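Local coordinates for O-methyltransferase (Coxiella burnetii, PDB 3TR6), which probably transfers methyl groups from S-adenosylmethionine to hydroxyl groups of its substrates, as a metal-containing, dimeric O-methyltransferase, at residues D173-R178 against R195-K200; E51-L56 against A79-L84; L155-S160 against E205-I210. One frame throughout, in Å; residues are numbered along the deposited sequence.

Overall arrangement
The three contacts are spread over one Rossmann-like methyltransferase domain with a mixed seven-stranded sheet, and all of them also touch the second subunit. Interaction 2 comes first along the chain; interaction 3 opens next and closes last, so that both segments of interaction 1 fall between its own. Interactions 1 and 3 are neighbours, their centres about 13 Å apart, linked by Lys200 NZ, 3.2 Å from Glu158 OE1 in a salt bridge. Interaction 2 lies about 21 Å and 20 Å from them, centre to centre. A probable hydrogen bond from its Gln52 to the nickel ligand Asp173 nevertheless connects it to interaction 1, so that helix 50-63, beside the cofactor, is joined to the metal site.

Interaction 1 (D173-R178 against R195-K200); sequences DNVLRR and RLFNQK. With NI (nickel (II) ion), chain B.
Val175 meets the ring of Phe197 at its edge: CG1 of the valine lies near the ring plane, 4.5 Å from Phe197 CE2, a loose apolar touch. The same ring makes an edge-to-face contact with Tyr157, which ties helix 189-203 to helix 153-163. One residue on, Asn198 makes the main polar link. With CG anti to its carbonyl carbon (chi1 -71°), the side chain reaches the loop, and ND2 donates to Val175 O over 3.0 Å. The bond is fairly straight, 158° at the hydrogen; it arrives in the carbonyl plane on a lone pair, and the acceptor lies only 11° out of the amide plane. The other branch of the amide, OD1, rests against the valine, 3.6 Å from both CB and CG1. ND2 also hydrogen-bonds Tyr18 OH of the second subunit, its strongest polar partner. Further along, Lys200 makes a salt bridge with Asp154. The 173-178 segment carries part of the metal site, where Asp173 OD2 binds nickel at 2.5 Å and Asn174 and Asp147 are the other residues of the site. Asn198 thus satisfies a buried backbone oxygen right after two metal-site residues while also hydrogen-bonding a tyrosine of the partner chain, an arrangement consistent with coupling the path of this loop to the dimer interface.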
ATOM      1  N   ASP A 173       5.115   4.435  11.087  1.00 30.95           N
ATOM      2  CA  ASP A 173       3.816   4.297  11.736  1.00 32.82           C
ATOM      3  C   ASP A 173       3.475   5.538  12.562  1.00 34.73           C
ATOM      4  O   ASP A 173       4.346   6.356  12.860  1.00 35.47           O
ATOM      5  CB  ASP A 173       3.799   3.050  12.621  1.00 33.09           C
ATOM      6  CG  ASP A 173       2.412   2.721  13.145  1.00 41.18           C
ATOM      7  OD1 ASP A 173       1.425   3.306  12.649  1.00 41.02           O
ATOM      8  OD2 ASP A 173       2.311   1.862  14.045  1.00 42.08           O
ATOM      9  N   ASN A 174       2.199   5.676  12.909  1.00 32.57           N
ATOM     10  CA  ASN A 174       1.732   6.716  13.830  1.00 38.91           C
ATOM     11  C   ASN A 174       1.890   8.147  13.324  1.00 34.00           C
ATOM     12  O   ASN A 174       2.078   9.068  14.116  1.00 31.82           O
ATOM     13  CB  ASN A 174       2.397   6.574  15.209  1.00 34.69           C
ATOM     14  CG  ASN A 174       2.196   5.196  15.818  1.00 49.00           C
ATOM     15  OD1 ASN A 174       1.102   4.853  16.281  1.00 43.55           O
ATOM     16  ND2 ASN A 174       3.259   4.398  15.826  1.00 43.33           N
ATOM     17  N   VAL A 175       1.800   8.337  12.012  1.00 33.52           N
ATOM     18  CA  VAL A 175       1.916   9.674  11.434  1.00 29.91           C
ATOM     19  C   VAL A 175       0.626  10.486  11.571  1.00 32.19           C
ATOM     20  O   VAL A 175       0.621  11.692  11.333  1.00 33.55           O
ATOM     21  CB  VAL A 175       2.336   9.625   9.947  1.00 28.45           C
ATOM     22  CG1 VAL A 175       3.801   9.240   9.820  1.00 25.13           C
ATOM     23  CG2 VAL A 175       1.444   8.666   9.168  1.00 26.31           C
ATOM     24  N   LEU A 176      -0.465   9.829  11.957  1.00 37.57           N
ATOM     25  CA  LEU A 176      -1.748  10.515  12.102  1.00 37.57           C
ATOM     26  C   LEU A 176      -2.071  10.853  13.556  1.00 41.42           C
ATOM     27  O   LEU A 176      -2.886  11.735  13.829  1.00 38.51           O
ATOM     28  CB  LEU A 176      -2.888   9.706  11.473  1.00 29.10           C
ATOM     29  CG  LEU A 176      -2.841   9.579   9.949  1.00 31.29           C
ATOM     30  CD1 LEU A 176      -4.045   8.810   9.416  1.00 25.99           C
ATOM     31  CD2 LEU A 176      -2.744  10.952   9.296  1.00 24.63           C
ATOM     32  N   ARG A 177      -1.423  10.151  14.483  1.00 43.58           N
ATOM     33  CA  ARG A 177      -1.619  10.376  15.918  1.00 44.04           C
ATOM     34  C   ARG A 177      -3.091  10.393  16.332  1.00 41.24           C
ATOM     35  O   ARG A 177      -3.548  11.324  16.995  1.00 46.76           O
ATOM     36  CB  ARG A 177      -0.914  11.658  16.371  1.00 36.06           C
ATOM     37  CG  ARG A 177       0.604  11.571  16.335  1.00 40.02           C
ATOM     38  CD  ARG A 177       1.253  12.783  16.991  1.00 55.62           C
ATOM     39  NE  ARG A 177       0.903  12.896  18.405  1.00 61.61           N
ATOM     40  CZ  ARG A 177       1.606  12.354  19.395  1.00 71.76           C
ATOM     41  NH1 ARG A 177       2.704  11.658  19.127  1.00 60.92           N
ATOM     42  NH2 ARG A 177       1.211  12.509  20.652  1.00 73.93           N
ATOM     43  N   ARG A 178      -3.822   9.356  15.939  1.00 37.34           N
ATOM     44  CA  ARG A 178      -5.241   9.225  16.264  1.00 42.53           C
ATOM     45  C   ARG A 178      -6.058  10.476  15.926  1.00 43.98           C
ATOM     46  O   ARG A 178      -7.145  10.684  16.465  1.00 44.02           O
ATOM     47  CB  ARG A 178      -5.431   8.841  17.738  1.00 43.32           C
ATOM     48  CG  ARG A 178      -4.631   7.621  18.170  1.00 48.83           C
ATOM     49  CD  ARG A 178      -5.160   7.009  19.463  1.00 60.61           C
ATOM     50  NE  ARG A 178      -6.184   5.993  19.215  1.00 86.18           N
ATOM     51  CZ  ARG A 178      -7.472   6.128  19.522  1.00 94.30           C
ATOM     52  NH1 ARG A 178      -7.909   7.240  20.102  1.00 87.86           N
ATOM     53  NH2 ARG A 178      -8.325   5.146  19.254  1.00 85.68           N
ATOM     54  N   ARG A 195       3.856  16.772  13.052  1.00 41.79           N
ATOM     55  CA  ARG A 195       3.338  17.711  12.067  1.00 42.81           C
ATOM     56  C   ARG A 195       4.492  18.274  11.248  1.00 40.40           C
ATOM     57  O   ARG A 195       4.407  18.393  10.025  1.00 42.32           O
ATOM     58  CB  ARG A 195       2.546  18.837  12.738  1.00 37.57           C
ATOM     59  CG  ARG A 195       1.137  18.436  13.150  1.00 42.26           C
ATOM     60  CD  ARG A 195       0.386  19.592  13.790  1.00 49.56           C
ATOM     61  NE  ARG A 195       0.488  20.811  12.991  1.00 68.62           N
ATOM     62  CZ  ARG A 195      -0.333  21.127  11.994  1.00 65.18           C
ATOM     63  NH1 ARG A 195      -1.331  20.316  11.667  1.00 51.29           N
ATOM     64  NH2 ARG A 195      -0.157  22.259  11.324  1.00 63.26           N
ATOM     65  N   LEU A 196       5.582  18.604  11.931  1.00 40.70           N
ATOM     66  CA  LEU A 196       6.773  19.109  11.268  1.00 41.85           C
ATOM     67  C   LEU A 196       7.371  18.033  10.365  1.00 41.20           C
ATOM     68  O   LEU A 196       7.855  18.328   9.272  1.00 39.11           O
ATOM     69  CB  LEU A 196       7.803  19.563  12.304  1.00 43.22           C
ATOM     70  CG  LEU A 196       8.994  20.366  11.778  1.00 52.21           C
ATOM     71  CD1 LEU A 196       8.521  21.671  11.152  1.00 42.72           C
ATOM     72  CD2 LEU A 196       9.994  20.631  12.891  1.00 51.49           C
ATOM     73  N   PHE A 197       7.330  16.787  10.831  1.00 37.68           N
ATOM     74  CA  PHE A 197       7.905  15.660  10.099  1.00 35.30           C
ATOM     75  C   PHE A 197       7.124  15.319   8.833  1.00 37.32           C
ATOM     76  O   PHE A 197       7.714  15.071   7.779  1.00 36.94           O
ATOM     77  CB  PHE A 197       7.997  14.424  11.002  1.00 33.57           C
ATOM     78  CG  PHE A 197       8.403  13.170  10.276  1.00 34.31           C
ATOM     79  CD1 PHE A 197       9.741  12.880  10.051  1.00 39.76           C
ATOM     80  CD2 PHE A 197       7.444  12.280   9.817  1.00 35.69           C
ATOM     81  CE1 PHE A 197      10.114  11.723   9.379  1.00 37.86           C
ATOM     82  CE2 PHE A 197       7.810  11.123   9.146  1.00 34.43           C
ATOM     83  CZ  PHE A 197       9.146  10.845   8.928  1.00 31.68           C
ATOM     84  N   ASN A 198       5.799  15.300   8.944  1.00 37.64           N
ATOM     85  CA  ASN A 198       4.944  14.987   7.805  1.00 31.28           C
ATOM     86  C   ASN A 198       5.130  15.958   6.648  1.00 34.17           C
ATOM     87  O   ASN A 198       5.120  15.554   5.487  1.00 35.79           O
ATOM     88  CB  ASN A 198       3.474  14.935   8.226  1.00 34.61           C
ATOM     89  CG  ASN A 198       3.153  13.728   9.086  1.00 33.90           C
ATOM     90  OD1 ASN A 198       3.850  12.717   9.043  1.00 34.49           O
ATOM     91  ND2 ASN A 198       2.087  13.829   9.871  1.00 33.84           N
ATOM     92  N   GLN A 199       5.299  17.238   6.967  1.00 35.88           N
ATOM     93  CA  GLN A 199       5.549  18.253   5.948  1.00 36.62           C
ATOM     94  C   GLN A 199       6.931  18.074   5.333  1.00 32.83           C
ATOM     95  O   GLN A 199       7.115  18.261   4.130  1.00 37.22           O
ATOM     96  CB  GLN A 199       5.412  19.661   6.530  1.00 37.04           C
ATOM     97  CG  GLN A 199       3.984  20.051   6.878  1.00 61.40           C
ATOM     98  CD  GLN A 199       3.094  20.210   5.648  1.00 75.72           C
ATOM     99  OE1 GLN A 199       3.584  20.287   4.516  1.00 59.40           O
ATOM    100  NE2 GLN A 199       1.780  20.263   5.867  1.00 56.05           N
ATOM    101  N   LYS A 200       7.898  17.712   6.165  1.00 32.30           N
ATOM    102  CA  LYS A 200       9.260  17.468   5.708  1.00 36.52           C
ATOM    103  C   LYS A 200       9.302  16.346   4.667  1.00 40.17           C
ATOM    104  O   LYS A 200       9.916  16.496   3.607  1.00 39.05           O
ATOM    105  CB  LYS A 200      10.165  17.140   6.898  1.00 33.78           C
ATOM    106  CG  LYS A 200      11.622  16.906   6.544  1.00 35.12           C
ATOM    107  CD  LYS A 200      11.941  15.423   6.462  1.00 37.86           C
ATOM    108  CE  LYS A 200      13.443  15.187   6.454  1.00 44.41           C
ATOM    109  NZ  LYS A 200      14.095  15.713   7.688  1.00 38.45           N
TER
HETATM  110 NI    NI B 223       2.995   1.970  16.453  1.00 58.79          NI

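Interaction 2 (E51-L56 against A79-L84)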
ATOM      1  N   GLU A  51      -3.833  -5.371  10.776  1.00 31.07           N
ATOM      2  CA  GLU A  51      -4.035  -5.038   9.372  1.00 31.39           C
ATOM      3  C   GLU A  51      -2.865  -4.247   8.791  1.00 31.72           C
ATOM      4  O   GLU A  51      -2.529  -4.408   7.618  1.00 34.83           O
ATOM      5  CB  GLU A  51      -5.350  -4.282   9.162  1.00 30.57           C
ATOM      6  CG  GLU A  51      -5.422  -2.925   9.838  1.00 33.11           C
ATOM      7  CD  GLU A  51      -5.990  -2.996  11.240  1.00 32.79           C
ATOM      8  OE1 GLU A  51      -5.762  -4.009  11.928  1.00 31.78           O
ATOM      9  OE2 GLU A  51      -6.677  -2.041  11.655  1.00 34.71           O
ATOM     10  N   GLN A  52      -2.246  -3.397   9.605  1.00 29.20           N
ATOM     11  CA  GLN A  52      -1.090  -2.636   9.142  1.00 32.76           C
ATOM     12  C   GLN A  52       0.111  -3.559   8.950  1.00 35.09           C
ATOM     13  O   GLN A  52       0.843  -3.448   7.967  1.00 30.58           O
ATOM     14  CB  GLN A  52      -0.735  -1.507  10.111  1.00 25.96           C
ATOM     15  CG  GLN A  52       0.288  -0.538   9.538  1.00 28.75           C
ATOM     16  CD  GLN A  52       0.807   0.455  10.559  1.00 36.35           C
ATOM     17  OE1 GLN A  52       1.713   0.150  11.334  1.00 38.94           O
ATOM     18  NE2 GLN A  52       0.239   1.657  10.559  1.00 36.89           N
ATOM     19  N   ALA A  53       0.303  -4.469   9.900  1.00 37.15           N
ATOM     20  CA  ALA A  53       1.383  -5.442   9.823  1.00 27.57           C
ATOM     21  C   ALA A  53       1.231  -6.310   8.581  1.00 30.18           C
ATOM     22  O   ALA A  53       2.214  -6.659   7.931  1.00 30.01           O
ATOM     23  CB  ALA A  53       1.401  -6.306  11.068  1.00 29.19           C
ATOM     24  N   GLN A  54      -0.009  -6.661   8.260  1.00 32.79           N
ATOM     25  CA  GLN A  54      -0.284  -7.496   7.100  1.00 32.96           C
ATOM     26  C   GLN A  54       0.147  -6.805   5.812  1.00 31.43           C
ATOM     27  O   GLN A  54       0.631  -7.453   4.883  1.00 27.23           O
ATOM     28  CB  GLN A  54      -1.765  -7.860   7.040  1.00 32.00           C
ATOM     29  CG  GLN A  54      -2.149  -8.667   5.819  1.00 33.40           C
ATOM     30  CD  GLN A  54      -3.527  -9.273   5.941  1.00 40.52           C
ATOM     31  OE1 GLN A  54      -3.935  -9.696   7.023  1.00 42.16           O
ATOM     32  NE2 GLN A  54      -4.258  -9.316   4.831  1.00 39.14           N
ATOM     33  N   LEU A  55      -0.033  -5.487   5.766  1.00 28.56           N
ATOM     34  CA  LEU A  55       0.406  -4.685   4.634  1.00 24.60           C
ATOM     35  C   LEU A  55       1.926  -4.697   4.534  1.00 29.73           C
ATOM     36  O   LEU A  55       2.480  -4.756   3.438  1.00 26.56           O
ATOM     37  CB  LEU A  55      -0.099  -3.246   4.776  1.00 28.65           C
ATOM     38  CG  LEU A  55       0.563  -2.167   3.908  1.00 29.82           C
ATOM     39  CD1 LEU A  55       0.376  -2.454   2.420  1.00 28.76           C
ATOM     40  CD2 LEU A  55       0.018  -0.792   4.264  1.00 24.64           C
ATOM     41  N   LEU A  56       2.592  -4.636   5.685  1.00 29.29           N
ATOM     42  CA  LEU A  56       4.046  -4.714   5.739  1.00 27.65           C
ATOM     43  C   LEU A  56       4.535  -6.040   5.172  1.00 28.10           C
ATOM     44  O   LEU A  56       5.496  -6.085   4.407  1.00 26.84           O
ATOM     45  CB  LEU A  56       4.543  -4.556   7.175  1.00 27.58           C
ATOM     46  CG  LEU A  56       4.410  -3.192   7.846  1.00 27.18           C
ATOM     47  CD1 LEU A  56       4.947  -3.266   9.265  1.00 27.04           C
ATOM     48  CD2 LEU A  56       5.136  -2.121   7.049  1.00 27.81           C
ATOM     49  N   ALA A  79       7.960  -7.452  13.723  1.00 32.38           N
ATOM     50  CA  ALA A  79       9.173  -8.193  13.403  1.00 33.59           C
ATOM     51  C   ALA A  79       8.831  -9.582  12.884  1.00 30.78           C
ATOM     52  O   ALA A  79       9.426 -10.059  11.919  1.00 31.89           O
ATOM     53  CB  ALA A  79      10.073  -8.291  14.624  1.00 37.18           C
ATOM     54  N   ILE A  80       7.865 -10.222  13.529  1.00 31.44           N
ATOM     55  CA  ILE A  80       7.427 -11.555  13.137  1.00 29.85           C
ATOM     56  C   ILE A  80       6.545 -11.516  11.891  1.00 31.22           C
ATOM     57  O   ILE A  80       6.631 -12.393  11.032  1.00 31.76           O
ATOM     58  CB  ILE A  80       6.666 -12.244  14.281  1.00 31.17           C
ATOM     59  CG1 ILE A  80       7.610 -12.491  15.463  1.00 37.16           C
ATOM     60  CG2 ILE A  80       6.043 -13.541  13.802  1.00 22.86           C
ATOM     61  CD1 ILE A  80       6.914 -12.969  16.719  1.00 37.01           C
ATOM     62  N   ALA A  81       5.698 -10.495  11.798  1.00 29.35           N
ATOM     63  CA  ALA A  81       4.829 -10.333  10.640  1.00 30.35           C
ATOM     64  C   ALA A  81       5.662 -10.262   9.367  1.00 33.01           C
ATOM     65  O   ALA A  81       5.391 -10.965   8.390  1.00 32.87           O
ATOM     66  CB  ALA A  81       3.974  -9.089  10.786  1.00 30.46           C
HETATM   67  N   MSE A  82       6.681  -9.411   9.391  1.00 27.96           N
HETATM   68  CA  MSE A  82       7.585  -9.267   8.259  1.00 32.56           C
HETATM   69  C   MSE A  82       8.518 -10.465   8.133  1.00 34.40           C
HETATM   70  O   MSE A  82       8.813 -10.913   7.025  1.00 32.13           O
HETATM   71  CB  MSE A  82       8.394  -7.974   8.369  1.00 31.40           C
HETATM   72  CG  MSE A  82       7.587  -6.724   8.081  1.00 25.94           C
HETATM   73 SE   MSE A  82       8.633  -5.094   8.219  1.00 33.43          SE
HETATM   74  CE  MSE A  82       8.884  -5.031  10.152  1.00 28.47           C
ATOM     75  N   GLY A  83       8.978 -10.978   9.272  1.00 33.60           N
ATOM     76  CA  GLY A  83       9.836 -12.150   9.288  1.00 30.19           C
ATOM     77  C   GLY A  83       9.233 -13.324   8.536  1.00 31.69           C
ATOM     78  O   GLY A  83       9.925 -14.014   7.794  1.00 34.44           O
ATOM     79  N   LEU A  84       7.936 -13.548   8.724  1.00 31.46           N
ATOM     80  CA  LEU A  84       7.247 -14.659   8.075  1.00 32.70           C
ATOM     81  C   LEU A  84       7.151 -14.495   6.558  1.00 33.10           C
ATOM     82  O   LEU A  84       6.960 -15.470   5.830  1.00 37.39           O
ATOM     83  CB  LEU A  84       5.848 -14.836   8.667  1.00 31.41           C
ATOM     84  CG  LEU A  84       5.781 -15.315  10.117  1.00 40.11           C
ATOM     85  CD1 LEU A  84       4.404 -15.059  10.705  1.00 31.69           C
ATOM     86  CD2 LEU A  84       6.155 -16.791  10.217  1.00 34.51           C
TER
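Ala53 against Ala81 and Leu56 against Met82 are wholly aliphatic pairs, with no ring, amide or carboxylate presenting a face or an edge. The flat end of Gln52 is turned to other partners, among them Asp173, Tyr145 OH and the backbone oxygen of Ile214. What remains between helices 50-63 and 77-83 is close packing of small and flexible groups. The two alanine CB atoms meet at 3.8 Å, and the absence of anything larger lets the backbones approach, with CA atoms of Ala53 and Ala81 6.0 Å apart. The second pair lies nearly a helical turn further along helix 50-63, where Leu56 CB touches Met82 CG at 3.8 Å. Met82, present as selenomethionine, has CG anti to its carbonyl carbon (chi1 -73°), which sets that methylene against the leucine, and a later bend at chi3 (-71°) turns the methyl end. Thr48, just before helix 50-63, lies close to Ala53, and Ser78, in the first turn of helix 77-83, close to Met82; both are seen to bind S-adenosyl-L-homocysteine, so the contact joins two helices that begin beside the cofactor site. On the central sheet, Met82 packs on Val68 and Asp70 of strand 67-71 and on Leu143 and Tyr145 of strand 141-146, the last also touched by Leu56, while Leu30 of helix 28-40 packs on Ala81.

Interaction 3 (L155-S160 against E205-I210)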
ATOM      1  N   LEU A 155      15.414  11.644  13.036  1.00 41.91           N
ATOM      2  CA  LEU A 155      16.717  10.994  13.100  1.00 37.12           C
ATOM      3  C   LEU A 155      16.686   9.625  12.422  1.00 42.24           C
ATOM      4  O   LEU A 155      17.443   9.377  11.485  1.00 41.01           O
ATOM      5  CB  LEU A 155      17.170  10.837  14.552  1.00 43.48           C
ATOM      6  CG  LEU A 155      18.463  10.039  14.759  1.00 42.98           C
ATOM      7  CD1 LEU A 155      19.636  10.731  14.080  1.00 37.57           C
ATOM      8  CD2 LEU A 155      18.739   9.834  16.237  1.00 42.05           C
ATOM      9  N   TYR A 156      15.809   8.744  12.902  1.00 37.50           N
ATOM     10  CA  TYR A 156      15.669   7.400  12.342  1.00 34.22           C
ATOM     11  C   TYR A 156      15.388   7.421  10.841  1.00 36.81           C
ATOM     12  O   TYR A 156      15.872   6.569  10.098  1.00 35.85           O
ATOM     13  CB  TYR A 156      14.553   6.637  13.052  1.00 35.90           C
ATOM     14  CG  TYR A 156      14.772   6.435  14.531  1.00 42.63           C
ATOM     15  CD1 TYR A 156      16.055   6.343  15.062  1.00 36.86           C
ATOM     16  CD2 TYR A 156      13.692   6.331  15.400  1.00 36.47           C
ATOM     17  CE1 TYR A 156      16.250   6.157  16.416  1.00 39.99           C
ATOM     18  CE2 TYR A 156      13.882   6.143  16.750  1.00 42.21           C
ATOM     19  CZ  TYR A 156      15.159   6.058  17.254  1.00 42.91           C
ATOM     20  OH  TYR A 156      15.338   5.874  18.606  1.00 43.50           O
ATOM     21  N   TYR A 157      14.585   8.385  10.410  1.00 36.13           N
ATOM     22  CA  TYR A 157      14.252   8.536   9.001  1.00 37.67           C
ATOM     23  C   TYR A 157      15.509   8.881   8.219  1.00 40.39           C
ATOM     24  O   TYR A 157      15.828   8.245   7.211  1.00 36.57           O
ATOM     25  CB  TYR A 157      13.200   9.637   8.830  1.00 36.19           C
ATOM     26  CG  TYR A 157      12.857   9.979   7.395  1.00 34.51           C
ATOM     27  CD1 TYR A 157      11.922   9.235   6.688  1.00 31.13           C
ATOM     28  CD2 TYR A 157      13.453  11.059   6.754  1.00 36.47           C
ATOM     29  CE1 TYR A 157      11.597   9.547   5.380  1.00 31.31           C
ATOM     30  CE2 TYR A 157      13.136  11.380   5.443  1.00 37.66           C
ATOM     31  CZ  TYR A 157      12.207  10.618   4.760  1.00 35.17           C
ATOM     32  OH  TYR A 157      11.883  10.929   3.457  1.00 28.14           O
ATOM     33  N   GLU A 158      16.222   9.890   8.706  1.00 41.29           N
ATOM     34  CA  GLU A 158      17.441  10.366   8.069  1.00 37.26           C
ATOM     35  C   GLU A 158      18.481   9.255   7.966  1.00 36.67           C
ATOM     36  O   GLU A 158      19.154   9.109   6.947  1.00 38.53           O
ATOM     37  CB  GLU A 158      18.007  11.552   8.850  1.00 37.88           C
ATOM     38  CG  GLU A 158      18.463  12.691   7.968  1.00 47.03           C
ATOM     39  CD  GLU A 158      17.365  13.183   7.053  1.00 39.92           C
ATOM     40  OE1 GLU A 158      16.232  13.380   7.535  1.00 45.44           O
ATOM     41  OE2 GLU A 158      17.633  13.365   5.850  1.00 38.53           O
ATOM     42  N   GLU A 159      18.603   8.471   9.031  1.00 35.11           N
ATOM     43  CA  GLU A 159      19.533   7.353   9.059  1.00 35.54           C
ATOM     44  C   GLU A 159      19.070   6.229   8.138  1.00 39.55           C
ATOM     45  O   GLU A 159      19.884   5.564   7.496  1.00 42.91           O
ATOM     46  CB  GLU A 159      19.693   6.832  10.488  1.00 36.42           C
ATOM     47  CG  GLU A 159      20.339   7.825  11.438  1.00 43.93           C
ATOM     48  CD  GLU A 159      21.820   8.012  11.167  1.00 47.44           C
ATOM     49  OE1 GLU A 159      22.627   7.247  11.739  1.00 54.58           O
ATOM     50  OE2 GLU A 159      22.176   8.922  10.388  1.00 45.00           O
ATOM     51  N   SER A 160      17.758   6.024   8.076  1.00 34.75           N
ATOM     52  CA  SER A 160      17.192   4.965   7.251  1.00 36.58           C
ATOM     53  C   SER A 160      17.393   5.231   5.762  1.00 35.17           C
ATOM     54  O   SER A 160      17.493   4.299   4.970  1.00 35.94           O
ATOM     55  CB  SER A 160      15.707   4.766   7.566  1.00 35.15           C
ATOM     56  OG  SER A 160      15.535   4.178   8.843  1.00 32.56           O
ATOM     57  N   GLU A 205      12.400  15.605  -1.747  1.00 41.19           N
ATOM     58  CA  GLU A 205      12.539  15.196  -3.142  1.00 41.77           C
ATOM     59  C   GLU A 205      13.489  14.019  -3.326  1.00 42.24           C
ATOM     60  O   GLU A 205      13.796  13.633  -4.452  1.00 37.38           O
ATOM     61  CB  GLU A 205      12.982  16.378  -4.005  1.00 43.82           C
ATOM     62  CG  GLU A 205      11.831  17.261  -4.463  1.00 62.52           C
ATOM     63  CD  GLU A 205      12.303  18.572  -5.057  1.00 88.15           C
ATOM     64  OE1 GLU A 205      13.515  18.863  -4.962  1.00 90.57           O
ATOM     65  OE2 GLU A 205      11.466  19.314  -5.615  1.00 88.25           O
ATOM     66  N   ARG A 206      13.945  13.448  -2.217  1.00 36.07           N
ATOM     67  CA  ARG A 206      14.811  12.278  -2.255  1.00 31.30           C
ATOM     68  C   ARG A 206      13.987  10.997  -2.323  1.00 41.20           C
ATOM     69  O   ARG A 206      14.526   9.907  -2.533  1.00 38.64           O
ATOM     70  CB  ARG A 206      15.696  12.249  -1.015  1.00 34.11           C
ATOM     71  CG  ARG A 206      16.565  13.475  -0.853  1.00 30.43           C
ATOM     72  CD  ARG A 206      17.291  13.456   0.471  1.00 23.28           C
ATOM     73  NE  ARG A 206      16.378  13.655   1.589  1.00 33.59           N
ATOM     74  CZ  ARG A 206      16.756  13.709   2.859  1.00 34.95           C
ATOM     75  NH1 ARG A 206      18.037  13.579   3.174  1.00 33.95           N
ATOM     76  NH2 ARG A 206      15.854  13.893   3.814  1.00 34.58           N
ATOM     77  N   VAL A 207      12.676  11.140  -2.146  1.00 40.66           N
ATOM     78  CA  VAL A 207      11.783   9.992  -2.074  1.00 36.56           C
ATOM     79  C   VAL A 207      10.501  10.196  -2.869  1.00 36.61           C
ATOM     80  O   VAL A 207      10.122  11.322  -3.183  1.00 38.37           O
ATOM     81  CB  VAL A 207      11.379   9.689  -0.615  1.00 30.16           C
ATOM     82  CG1 VAL A 207      12.594   9.358   0.222  1.00 30.78           C
ATOM     83  CG2 VAL A 207      10.625  10.874  -0.021  1.00 33.41           C
ATOM     84  N   ASP A 208       9.849   9.087  -3.202  1.00 33.60           N
ATOM     85  CA  ASP A 208       8.454   9.097  -3.619  1.00 35.09           C
ATOM     86  C   ASP A 208       7.670   8.530  -2.448  1.00 30.69           C
ATOM     87  O   ASP A 208       8.096   7.557  -1.827  1.00 28.66           O
ATOM     88  CB  ASP A 208       8.240   8.236  -4.866  1.00 34.35           C
ATOM     89  CG  ASP A 208       8.832   8.862  -6.118  1.00 41.67           C
ATOM     90  OD1 ASP A 208       8.683  10.089  -6.299  1.00 42.64           O
ATOM     91  OD2 ASP A 208       9.456   8.127  -6.913  1.00 45.53           O
HETATM   92  N   MSE A 209       6.533   9.134  -2.128  1.00 33.54           N
HETATM   93  CA  MSE A 209       5.829   8.740  -0.913  1.00 28.58           C
HETATM   94  C   MSE A 209       4.316   8.628  -1.044  1.00 32.71           C
HETATM   95  O   MSE A 209       3.727   8.964  -2.073  1.00 35.71           O
HETATM   96  CB  MSE A 209       6.207   9.664   0.252  1.00 27.17           C
HETATM   97  CG  MSE A 209       5.941  11.145   0.010  1.00 30.91           C
HETATM   98 SE   MSE A 209       4.096  11.662   0.384  1.00 43.84          SE
HETATM   99  CE  MSE A 209       4.079  11.424   2.321  1.00 25.87           C
ATOM    100  N   ILE A 210       3.703   8.134   0.022  1.00 31.96           N
ATOM    101  CA  ILE A 210       2.262   7.985   0.101  1.00 28.82           C
ATOM    102  C   ILE A 210       1.927   7.805   1.574  1.00 29.65           C
ATOM    103  O   ILE A 210       2.732   7.261   2.332  1.00 32.42           O
ATOM    104  CB  ILE A 210       1.785   6.766  -0.707  1.00 27.23           C
ATOM    105  CG1 ILE A 210       0.274   6.820  -0.946  1.00 33.65           C
ATOM    106  CG2 ILE A 210       2.167   5.477  -0.004  1.00 27.91           C
ATOM    107  CD1 ILE A 210      -0.150   7.870  -1.943  1.00 34.57           C
TER
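Two bends bring Glu158 and Arg206 together: the glutamate folds at chi2 (56°), and the arginine turns at chi3 (-70°). The guanidinium then grips the carboxylate end-on through a single oxygen. OE2 of Glu158 receives Arg206 NH1 at 2.7 Å, nearly along its C-O bond, and Arg206 NH2 at 2.8 Å on its syn lone pair. The planes of the two charged groups are only 18° apart. OE1 is taken by Lys200, and Arg206 NE has a salt bridge with Asp204, so charges alternate at this corner. Helix 153-163 follows strand 141-146 of the Rossmann-like core, whereas strand 207-212 is the outermost strand on its side within this chain, antiparallel to strand 218-223, which itself runs against the rest of the 3-2-1-4-5-7-6 sheet characteristic of class I methyltransferases. Tyr157 reaches over from the helix at a slant to the arginine, the CE2 atom at its ring edge 4.0 Å from Arg206 NH2. Tyr157 OH hydrogen-bonds Asp204 OD2 and lies 3.7 Å from both CG1 and CG2 of Val207. That valine packs on Ala221 of strand 218-223, and its backbone oxygen accepts from Arg25 of the second subunit.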